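Local atomic coordinates of transcriptional regulator, MerR-family (Cupriavidus metallidurans CH34, PDB entry 5GPE), a protein that binds lead(II) and, as a MerR-family regulator, probably binds promoter DNA to control transcription in response to the metal. Residues R52-K57 with D62-L67; A11-Q16 with Q46-I51; G5-K10 with Q16-Y21. One frame throughout, in Å; residues are numbered along the deposited sequence.

Contact 1: residues R52-K57 with D62-L67; sequences RRCRAK and DEIRQL
Cys54, Arg55, Ile64 and Leu67 meet through aliphatic carbons and one sulfur, and no flat group lies in the interface. The flat pair here belongs to helix 61-71 alone: the carboxylate of Asp62 sits at the edge of the Arg65 guanidinium, near its plane. NH2 of Arg65 reaches OD1 of Asp62 at 3.1 Å with an N-H...O angle of 150°, arriving from well above the carboxylate plane. This salt bridge links residues three positions apart on one helix, and NH1 of Arg65 has a second carboxylate partner in Glu24.

Across the contact, CB of Cys54 rests 3.6 Å from CG1 of Ile64, and 3.7 Å separates it from CD1 of Ile64. The isoleucine's CG1 is anti to its carbonyl carbon (chi1 -68°), and from there CD1 extends toward the facing helix. This same methyl abuts CG of Arg55 at 3.5 Å, the two side chains crossing at nearly a right angle.

Helices 42-56 and 61-71 are consecutive helices of the MerR-type DNA-binding domain, joined by a short loop and strongly inclined to each other. The axes of the segments 52-56 and 62-67 make an angle of 137° between N-to-C directions and approach to 10.4 Å.

SG of Cys54 lies 3.9 Å from CD1 of Leu67, and Leu128 of the second subunit also packs on Cys54. Leu67 touches Val81 and Leu84 of helix 79-111, and its side chain is about 8 Å from a bound lead ion. Beyond its aliphatic stem, the Arg55 chain bends at chi3, and its NH1 is hydrogen-bonded to OH of Tyr21.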
loop_
_atom_site.group_PDB
_atom_site.type_symbol
_atom_site.label_atom_id
_atom_site.label_comp_id
_atom_site.label_asym_id
_atom_site.label_seq_id
_atom_site.Cartn_x
_atom_site.Cartn_y
_atom_site.Cartn_z
ATOM N N ARG B 52 -8.778 8.208 14.540
ATOM C CA ARG B 52 -8.877 8.981 13.328
ATOM C C ARG B 52 -7.610 9.785 13.093
ATOM O O ARG B 52 -7.115 9.788 12.033
ATOM C CB ARG B 52 -10.101 9.922 13.331
ATOM C CG ARG B 52 -10.215 10.858 12.134
ATOM C CD ARG B 52 -10.650 12.272 12.520
ATOM N NE ARG B 52 -12.079 12.291 12.683
ATOM C CZ ARG B 52 -12.810 13.327 13.084
ATOM N NH1 ARG B 52 -12.240 14.473 13.406
ATOM N NH2 ARG B 52 -14.104 13.190 13.160
ATOM N N ARG B 53 -7.112 10.452 14.114
ATOM C CA ARG B 53 -5.893 11.274 13.967
ATOM C C ARG B 53 -4.658 10.414 13.675
ATOM O O ARG B 53 -3.798 10.805 12.881
ATOM C CB ARG B 53 -5.662 12.150 15.190
ATOM C CG ARG B 53 -6.745 13.214 15.391
ATOM C CD ARG B 53 -6.543 13.973 16.685
ATOM N NE ARG B 53 -7.746 14.727 17.033
ATOM C CZ ARG B 53 -8.533 14.517 18.091
ATOM N NH1 ARG B 53 -8.281 13.565 18.992
ATOM N NH2 ARG B 53 -9.602 15.288 18.248
ATOM N N CYS B 54 -4.577 9.250 14.319
ATOM C CA CYS B 54 -3.492 8.313 14.062
ATOM C C CYS B 54 -3.508 7.806 12.625
ATOM O O CYS B 54 -2.458 7.742 11.968
ATOM C CB CYS B 54 -3.558 7.125 15.006
ATOM S SG CYS B 54 -3.166 7.498 16.716
ATOM N N ARG B 55 -4.684 7.429 12.134
ATOM C CA ARG B 55 -4.785 6.879 10.781
ATOM C C ARG B 55 -4.467 7.920 9.728
ATOM O O ARG B 55 -3.869 7.600 8.722
ATOM C CB ARG B 55 -6.150 6.260 10.533
ATOM C CG ARG B 55 -6.391 5.057 11.425
ATOM C CD ARG B 55 -7.573 4.255 10.948
ATOM N NE ARG B 55 -7.206 3.356 9.856
ATOM C CZ ARG B 55 -8.082 2.684 9.116
ATOM N NH1 ARG B 55 -9.392 2.824 9.318
ATOM N NH2 ARG B 55 -7.645 1.872 8.156
ATOM N N ALA B 56 -4.816 9.171 10.003
ATOM C CA ALA B 56 -4.449 10.294 9.133
ATOM C C ALA B 56 -2.948 10.599 9.109
ATOM O O ALA B 56 -2.479 11.268 8.211
ATOM C CB ALA B 56 -5.207 11.543 9.536
ATOM N N LYS B 57 -2.212 10.127 10.115
ATOM C CA LYS B 57 -0.735 10.173 10.114
ATOM C C LYS B 57 -0.101 8.843 9.663
ATOM O O LYS B 57 1.025 8.539 10.031
ATOM C CB LYS B 57 -0.218 10.625 11.484
ATOM C CG LYS B 57 -0.582 12.085 11.764
ATOM C CD LYS B 57 -0.319 12.492 13.188
ATOM C CE LYS B 57 -1.034 13.794 13.553
ATOM N NZ LYS B 57 -0.570 14.957 12.738
ATOM N N ASP B 62 -1.763 -1.959 13.965
ATOM C CA ASP B 62 -0.782 -2.475 14.952
ATOM C C ASP B 62 -0.094 -1.357 15.746
ATOM O O ASP B 62 0.054 -1.451 16.967
ATOM C CB ASP B 62 0.285 -3.342 14.266
ATOM C CG ASP B 62 -0.296 -4.617 13.677
ATOM O OD1 ASP B 62 -1.050 -5.310 14.391
ATOM O OD2 ASP B 62 -0.009 -4.918 12.502
ATOM N N GLU B 63 0.310 -0.296 15.053
ATOM C CA GLU B 63 0.875 0.894 15.721
ATOM C C GLU B 63 -0.141 1.569 16.636
ATOM O O GLU B 63 0.186 2.018 17.731
ATOM C CB GLU B 63 1.385 1.902 14.691
ATOM C CG GLU B 63 2.613 1.439 13.911
ATOM C CD GLU B 63 2.945 2.372 12.755
ATOM O OE1 GLU B 63 2.169 2.433 11.773
ATOM O OE2 GLU B 63 3.972 3.090 12.846
ATOM N N ILE B 64 -1.381 1.638 16.183
ATOM C CA ILE B 64 -2.443 2.290 16.954
ATOM C C ILE B 64 -2.757 1.507 18.227
ATOM O O ILE B 64 -3.000 2.087 19.273
ATOM C CB ILE B 64 -3.701 2.525 16.088
ATOM C CG1 ILE B 64 -3.386 3.575 15.028
ATOM C CG2 ILE B 64 -4.891 2.992 16.934
ATOM C CD1 ILE B 64 -4.399 3.668 13.902
ATOM N N ARG B 65 -2.742 0.192 18.102
ATOM C CA ARG B 65 -2.955 -0.739 19.186
ATOM C C ARG B 65 -1.854 -0.453 20.251
ATOM O O ARG B 65 -2.123 -0.327 21.391
ATOM C CB ARG B 65 -2.942 -2.200 18.696
ATOM C CG ARG B 65 -3.974 -3.100 19.352
ATOM C CD ARG B 65 -4.458 -4.388 18.609
ATOM N NE ARG B 65 -3.934 -4.535 17.275
ATOM C CZ ARG B 65 -4.631 -4.806 16.190
ATOM N NH1 ARG B 65 -5.894 -5.030 16.249
ATOM N NH2 ARG B 65 -4.046 -4.847 15.036
ATOM N N GLN B 66 -0.626 -0.343 19.803
ATOM C CA GLN B 66 0.536 -0.029 20.670
ATOM C C GLN B 66 0.373 1.320 21.370
ATOM O O GLN B 66 0.536 1.406 22.587
ATOM C CB GLN B 66 1.916 -0.057 19.916
ATOM C CG GLN B 66 2.381 -1.482 19.670
ATOM C CD GLN B 66 3.779 -1.584 19.060
ATOM O OE1 GLN B 66 4.464 -0.582 18.832
ATOM N NE2 GLN B 66 4.220 -2.811 18.834
ATOM N N LEU B 67 -0.019 2.345 20.612
ATOM C CA LEU B 67 -0.234 3.679 21.194
ATOM C C LEU B 67 -1.368 3.700 22.214
ATOM O O LEU B 67 -1.227 4.310 23.281
ATOM C CB LEU B 67 -0.513 4.723 20.112
ATOM C CG LEU B 67 0.658 5.041 19.187
ATOM C CD1 LEU B 67 0.162 5.905 18.055
ATOM C CD2 LEU B 67 1.773 5.746 19.924
#

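Contact 2: residues A11-Q16 with Q46-I51; sequences ADCLVQ and QRLLFI
Ala11 makes the closest approach to helix 42-56: its CB lies 3.7 Å from CD1 of Leu48 and 3.9 Å from CB of Leu48. One methyl thus meets both the root and a branch end of the leucine. Leu48 holds CG anti to its carbonyl carbon (chi1 -74°), beside the backbone N, and CD1, one bond farther on, meets the alanine methyl. The backbone comes close here too, with the CA atoms of Ala11 and Leu49 6.3 Å apart. A branch of Leu49, CD2, lies 4.2 Å from O of Ala11; that carbonyl is hydrogen-bonded to NH2 of Arg52, one turn farther along the same helix.

At Asp12 the chain leaves helical geometry. Its phi is positive, 57°, and two bonds lead back into the last turn, a Schellman motif that ends helix 4-11. Cys13 then swings back toward the interface, and SG approaches CD1 of Leu48 at 4.4 Å, a looser apolar contact than that of Ala11. The two residues therefore approach one methyl of Leu48, while the side chain of Val18 also touches both Cys13 and Leu48. Leu14 takes the N-cap position, and Val15 and Gln16 open helix 15-23.

The Schellman stop of helix 4-11 and the N-cap of helix 15-23 bracket the turn of the helix-turn-helix of a MerR-type DNA-binding domain, here packed on helix 42-56.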
loop_
_atom_site.group_PDB
_atom_site.type_symbol
_atom_site.label_atom_id
_atom_site.label_comp_id
_atom_site.label_asym_id
_atom_site.label_seq_id
_atom_site.Cartn_x
_atom_site.Cartn_y
_atom_site.Cartn_z
ATOM N N ALA B 11 -18.531 11.104 15.732
ATOM C CA ALA B 11 -17.139 10.871 15.352
ATOM C C ALA B 11 -16.873 11.109 13.859
ATOM O O ALA B 11 -15.731 11.022 13.416
ATOM C CB ALA B 11 -16.725 9.461 15.739
ATOM N N ASP B 12 -17.927 11.412 13.098
ATOM C CA ASP B 12 -17.854 11.587 11.646
ATOM C C ASP B 12 -17.286 10.325 10.951
ATOM O O ASP B 12 -16.390 10.399 10.114
ATOM C CB ASP B 12 -17.050 12.848 11.288
ATOM C CG ASP B 12 -17.376 13.391 9.896
ATOM O OD1 ASP B 12 -18.416 13.018 9.311
ATOM O OD2 ASP B 12 -16.585 14.199 9.376
ATOM N N CYS B 13 -17.822 9.169 11.328
ATOM C CA CYS B 13 -17.463 7.913 10.691
ATOM C C CYS B 13 -18.651 6.961 10.626
ATOM O O CYS B 13 -19.648 7.131 11.337
ATOM C CB CYS B 13 -16.275 7.263 11.405
ATOM S SG CYS B 13 -16.652 6.458 12.971
ATOM N N LEU B 14 -18.540 5.970 9.752
ATOM C CA LEU B 14 -19.603 5.001 9.546
ATOM C C LEU B 14 -19.738 4.055 10.729
ATOM O O LEU B 14 -18.761 3.753 11.421
ATOM C CB LEU B 14 -19.362 4.177 8.273
ATOM C CG LEU B 14 -19.450 4.908 6.934
ATOM C CD1 LEU B 14 -19.054 3.966 5.817
ATOM C CD2 LEU B 14 -20.847 5.450 6.670
ATOM N N VAL B 15 -20.960 3.571 10.939
ATOM C CA VAL B 15 -21.228 2.497 11.903
ATOM C C VAL B 15 -20.324 1.289 11.626
ATOM O O VAL B 15 -19.728 0.724 12.543
ATOM C CB VAL B 15 -22.732 2.078 11.883
ATOM C CG1 VAL B 15 -22.984 0.783 12.663
ATOM C CG2 VAL B 15 -23.603 3.198 12.446
ATOM N N GLN B 16 -20.240 0.885 10.364
ATOM C CA GLN B 16 -19.387 -0.263 9.992
ATOM C C GLN B 16 -17.897 -0.042 10.353
ATOM O O GLN B 16 -17.185 -0.991 10.669
ATOM C CB GLN B 16 -19.546 -0.601 8.506
ATOM C CG GLN B 16 -19.057 0.470 7.542
ATOM C CD GLN B 16 -19.226 0.062 6.093
ATOM O OE1 GLN B 16 -18.257 -0.307 5.422
ATOM N NE2 GLN B 16 -20.449 0.100 5.606
ATOM N N GLN B 46 -14.023 9.967 22.193
ATOM C CA GLN B 46 -12.642 10.449 22.257
ATOM C C GLN B 46 -11.646 9.411 21.729
ATOM O O GLN B 46 -10.633 9.754 21.120
ATOM C CB GLN B 46 -12.262 10.878 23.680
ATOM C CG GLN B 46 -12.960 12.154 24.152
ATOM C CD GLN B 46 -12.854 13.293 23.139
ATOM O OE1 GLN B 46 -11.775 13.556 22.591
ATOM N NE2 GLN B 46 -13.982 13.944 22.851
ATOM N N ARG B 47 -11.965 8.139 21.898
ATOM C CA ARG B 47 -11.156 7.058 21.389
ATOM C C ARG B 47 -11.198 7.050 19.861
ATOM O O ARG B 47 -10.211 6.976 19.228
ATOM C CB ARG B 47 -11.667 5.749 21.917
ATOM C CG ARG B 47 -11.101 4.543 21.241
ATOM C CD ARG B 47 -9.666 4.448 21.565
ATOM N NE ARG B 47 -9.369 4.385 22.974
ATOM C CZ ARG B 47 -9.240 3.278 23.672
ATOM N NH1 ARG B 47 -9.440 2.120 23.138
ATOM N NH2 ARG B 47 -8.903 3.356 24.927
ATOM N N LEU B 48 -12.369 7.165 19.297
ATOM C CA LEU B 48 -12.531 7.213 17.845
ATOM C C LEU B 48 -11.810 8.388 17.209
ATOM O O LEU B 48 -11.190 8.243 16.153
ATOM C CB LEU B 48 -14.009 7.241 17.452
ATOM C CG LEU B 48 -14.772 5.927 17.613
ATOM C CD1 LEU B 48 -16.256 6.149 17.387
ATOM C CD2 LEU B 48 -14.195 4.897 16.650
ATOM N N LEU B 49 -11.860 9.538 17.873
ATOM C CA LEU B 49 -11.134 10.704 17.403
ATOM C C LEU B 49 -9.616 10.477 17.445
ATOM O O LEU B 49 -8.914 10.872 16.518
ATOM C CB LEU B 49 -11.533 11.956 18.185
ATOM C CG LEU B 49 -13.006 12.366 18.060
ATOM C CD1 LEU B 49 -13.282 13.608 18.904
ATOM C CD2 LEU B 49 -13.436 12.612 16.619
ATOM N N PHE B 50 -9.126 9.830 18.500
ATOM C CA PHE B 50 -7.708 9.472 18.630
ATOM C C PHE B 50 -7.292 8.555 17.489
ATOM O O PHE B 50 -6.291 8.794 16.837
ATOM C CB PHE B 50 -7.442 8.784 19.990
ATOM C CG PHE B 50 -6.006 8.381 20.214
ATOM C CD1 PHE B 50 -5.525 7.154 19.753
ATOM C CD2 PHE B 50 -5.131 9.216 20.898
ATOM C CE1 PHE B 50 -4.202 6.788 19.964
ATOM C CE2 PHE B 50 -3.817 8.852 21.115
ATOM C CZ PHE B 50 -3.344 7.642 20.638
ATOM N N ILE B 51 -8.089 7.531 17.236
ATOM C CA ILE B 51 -7.859 6.593 16.126
ATOM C C ILE B 51 -7.835 7.319 14.769
ATOM O O ILE B 51 -6.951 7.068 13.947
ATOM C CB ILE B 51 -8.918 5.462 16.097
ATOM C CG1 ILE B 51 -8.766 4.565 17.335
ATOM C CG2 ILE B 51 -8.777 4.600 14.840
ATOM C CD1 ILE B 51 -9.956 3.681 17.596
#

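Contact 3: residues G5-K10 with Q16-Y21; sequences GELGKK and QTVRFY
This is a small, buried apolar contact between consecutive helices, 4-11 and 15-23, in the amino-terminal part of the domain. Val18 is the one residue of 16-21 that touches 5-10, meeting Leu7 and Gly8; the pair of segments buries 90 Å² in total. CD2 of Leu7 stands 4.1 Å from CG1 of Val18, the two side chains meeting at a slant rather than alongside one another. Val18 has CG1 anti to its backbone N (chi1 178°), which leaves CG2 beside that nitrogen and directs the two methyls to different neighbours.

The second methyl, CG2 of Val18, faces the backbone of Gly8, its distance to CA of Gly8 being 4.5 Å. Since glycine has no side chain, it is the main chain itself that meets the valine, and the helices come together to 6.9 Å between the CA atoms of Gly8 and Val18.

Two helices joined by a short turn and packed through such a small apolar contact form the helix-turn-helix of the MerR family, in which the second helix is generally the one offered to DNA. Leu7 also touches Leu48 of helix 42-56 and Tyr40, joining the pair to the rest of the domain, while Val18 also rests against Ile4, Cys13 and Leu27. Within helix 15-23, one turn beyond Val18, the side chain of Tyr21 lies against Leu48 and Ile51 of helix 42-56 and not against 5-10.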
loop_
_atom_site.group_PDB
_atom_site.type_symbol
_atom_site.label_atom_id
_atom_site.label_comp_id
_atom_site.label_asym_id
_atom_site.label_seq_id
_atom_site.Cartn_x
_atom_site.Cartn_y
_atom_site.Cartn_z
ATOM N N GLY B 5 -25.088 4.373 16.099
ATOM C CA GLY B 5 -25.424 5.348 15.045
ATOM C C GLY B 5 -25.103 6.792 15.431
ATOM O O GLY B 5 -24.538 7.551 14.642
ATOM N N GLU B 6 -25.434 7.150 16.661
ATOM C CA GLU B 6 -25.171 8.498 17.160
ATOM C C GLU B 6 -23.675 8.698 17.403
ATOM O O GLU B 6 -23.150 9.780 17.145
ATOM C CB GLU B 6 -25.953 8.778 18.446
ATOM C CG GLU B 6 -25.862 10.235 18.888
ATOM C CD GLU B 6 -26.520 10.544 20.230
ATOM O OE1 GLU B 6 -27.327 9.733 20.713
ATOM O OE2 GLU B 6 -26.241 11.623 20.802
ATOM N N LEU B 7 -23.017 7.672 17.934
ATOM C CA LEU B 7 -21.565 7.689 18.118
ATOM C C LEU B 7 -20.851 7.938 16.785
ATOM O O LEU B 7 -19.982 8.793 16.700
ATOM C CB LEU B 7 -21.078 6.370 18.735
ATOM C CG LEU B 7 -19.566 6.211 18.921
ATOM C CD1 LEU B 7 -19.029 7.228 19.917
ATOM C CD2 LEU B 7 -19.242 4.801 19.379
ATOM N N GLY B 8 -21.257 7.199 15.762
ATOM C CA GLY B 8 -20.743 7.379 14.398
ATOM C C GLY B 8 -20.926 8.775 13.827
ATOM O O GLY B 8 -19.987 9.358 13.274
ATOM N N LYS B 9 -22.131 9.313 13.980
ATOM C CA LYS B 9 -22.445 10.709 13.642
ATOM C C LYS B 9 -21.492 11.699 14.322
ATOM O O LYS B 9 -20.906 12.561 13.672
ATOM C CB LYS B 9 -23.911 11.025 14.051
ATOM C CG LYS B 9 -24.900 10.837 12.889
ATOM C CD LYS B 9 -25.531 12.151 12.456
ATOM C CE LYS B 9 -26.089 12.064 11.015
ATOM N NZ LYS B 9 -26.992 10.904 10.715
ATOM N N LYS B 10 -21.329 11.546 15.631
ATOM C CA LYS B 10 -20.459 12.433 16.423
ATOM C C LYS B 10 -18.971 12.308 16.085
ATOM O O LYS B 10 -18.243 13.294 16.152
ATOM C CB LYS B 10 -20.684 12.223 17.922
ATOM C CG LYS B 10 -21.822 13.062 18.466
ATOM C CD LYS B 10 -22.059 12.790 19.933
ATOM C CE LYS B 10 -22.872 13.915 20.572
ATOM N NZ LYS B 10 -23.649 13.453 21.748
ATOM N N GLN B 16 -20.240 0.885 10.364
ATOM C CA GLN B 16 -19.387 -0.263 9.992
ATOM C C GLN B 16 -17.897 -0.042 10.353
ATOM O O GLN B 16 -17.185 -0.991 10.669
ATOM C CB GLN B 16 -19.546 -0.601 8.506
ATOM C CG GLN B 16 -19.057 0.470 7.542
ATOM C CD GLN B 16 -19.226 0.062 6.093
ATOM O OE1 GLN B 16 -18.257 -0.307 5.422
ATOM N NE2 GLN B 16 -20.449 0.100 5.606
ATOM N N THR B 17 -17.448 1.211 10.308
ATOM C CA THR B 17 -16.095 1.559 10.720
ATOM C C THR B 17 -15.909 1.403 12.235
ATOM O O THR B 17 -14.911 0.858 12.679
ATOM C CB THR B 17 -15.705 2.972 10.265
ATOM O OG1 THR B 17 -15.838 3.056 8.845
ATOM C CG2 THR B 17 -14.257 3.302 10.642
ATOM N N VAL B 18 -16.885 1.859 13.019
ATOM C CA VAL B 18 -16.875 1.633 14.456
ATOM C C VAL B 18 -16.807 0.128 14.760
ATOM O O VAL B 18 -16.018 -0.303 15.603
ATOM C CB VAL B 18 -18.118 2.240 15.160
ATOM C CG1 VAL B 18 -18.094 1.947 16.651
ATOM C CG2 VAL B 18 -18.180 3.748 14.946
ATOM N N ARG B 19 -17.650 -0.663 14.090
ATOM C CA ARG B 19 -17.673 -2.120 14.302
ATOM C C ARG B 19 -16.370 -2.794 13.879
ATOM O O ARG B 19 -15.936 -3.763 14.492
ATOM C CB ARG B 19 -18.851 -2.772 13.560
ATOM C CG ARG B 19 -20.195 -2.421 14.151
ATOM C CD ARG B 19 -21.235 -3.499 13.942
ATOM N NE ARG B 19 -22.450 -3.115 14.655
ATOM C CZ ARG B 19 -23.597 -2.703 14.128
ATOM N NH1 ARG B 19 -23.776 -2.621 12.813
ATOM N NH2 ARG B 19 -24.585 -2.372 14.962
ATOM N N PHE B 20 -15.749 -2.281 12.831
ATOM C CA PHE B 20 -14.406 -2.759 12.424
ATOM C C PHE B 20 -13.373 -2.547 13.549
ATOM O O PHE B 20 -12.642 -3.463 13.919
ATOM C CB PHE B 20 -13.966 -2.047 11.145
ATOM C CG PHE B 20 -12.570 -2.366 10.715
ATOM C CD1 PHE B 20 -12.189 -3.676 10.456
ATOM C CD2 PHE B 20 -11.645 -1.350 10.521
ATOM C CE1 PHE B 20 -10.894 -3.971 10.042
ATOM C CE2 PHE B 20 -10.358 -1.631 10.104
ATOM C CZ PHE B 20 -9.981 -2.947 9.865
ATOM N N TYR B 21 -13.347 -1.332 14.102
ATOM C CA TYR B 21 -12.453 -1.014 15.219
ATOM C C TYR B 21 -12.742 -1.859 16.461
ATOM O O TYR B 21 -11.815 -2.284 17.146
ATOM C CB TYR B 21 -12.530 0.469 15.569
ATOM C CG TYR B 21 -12.052 1.406 14.490
ATOM C CD1 TYR B 21 -11.139 1.002 13.510
ATOM C CD2 TYR B 21 -12.517 2.706 14.435
ATOM C CE1 TYR B 21 -10.715 1.874 12.525
ATOM C CE2 TYR B 21 -12.085 3.590 13.454
ATOM C CZ TYR B 21 -11.193 3.158 12.498
ATOM O OH TYR B 21 -10.743 4.011 11.525
#

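From the N terminus, helix 4-11 is followed by a short turn, and contact 3 closes that turn by bringing 16-21 back onto 5-10. Contact 2 starts within this turn and reaches on to 46-51, so the two cross and share Gln16; together they join the helix-turn-helix to helix 42-56. N of Cys13, 2.9 Å from O of Gly8, probably makes a hydrogen bond between them. Contact 1 follows in series after contact 2, closing the short loop between helices 42-56 and 61-71. Helix 42-56 is common to contacts 1 and 2, and both touch the second subunit.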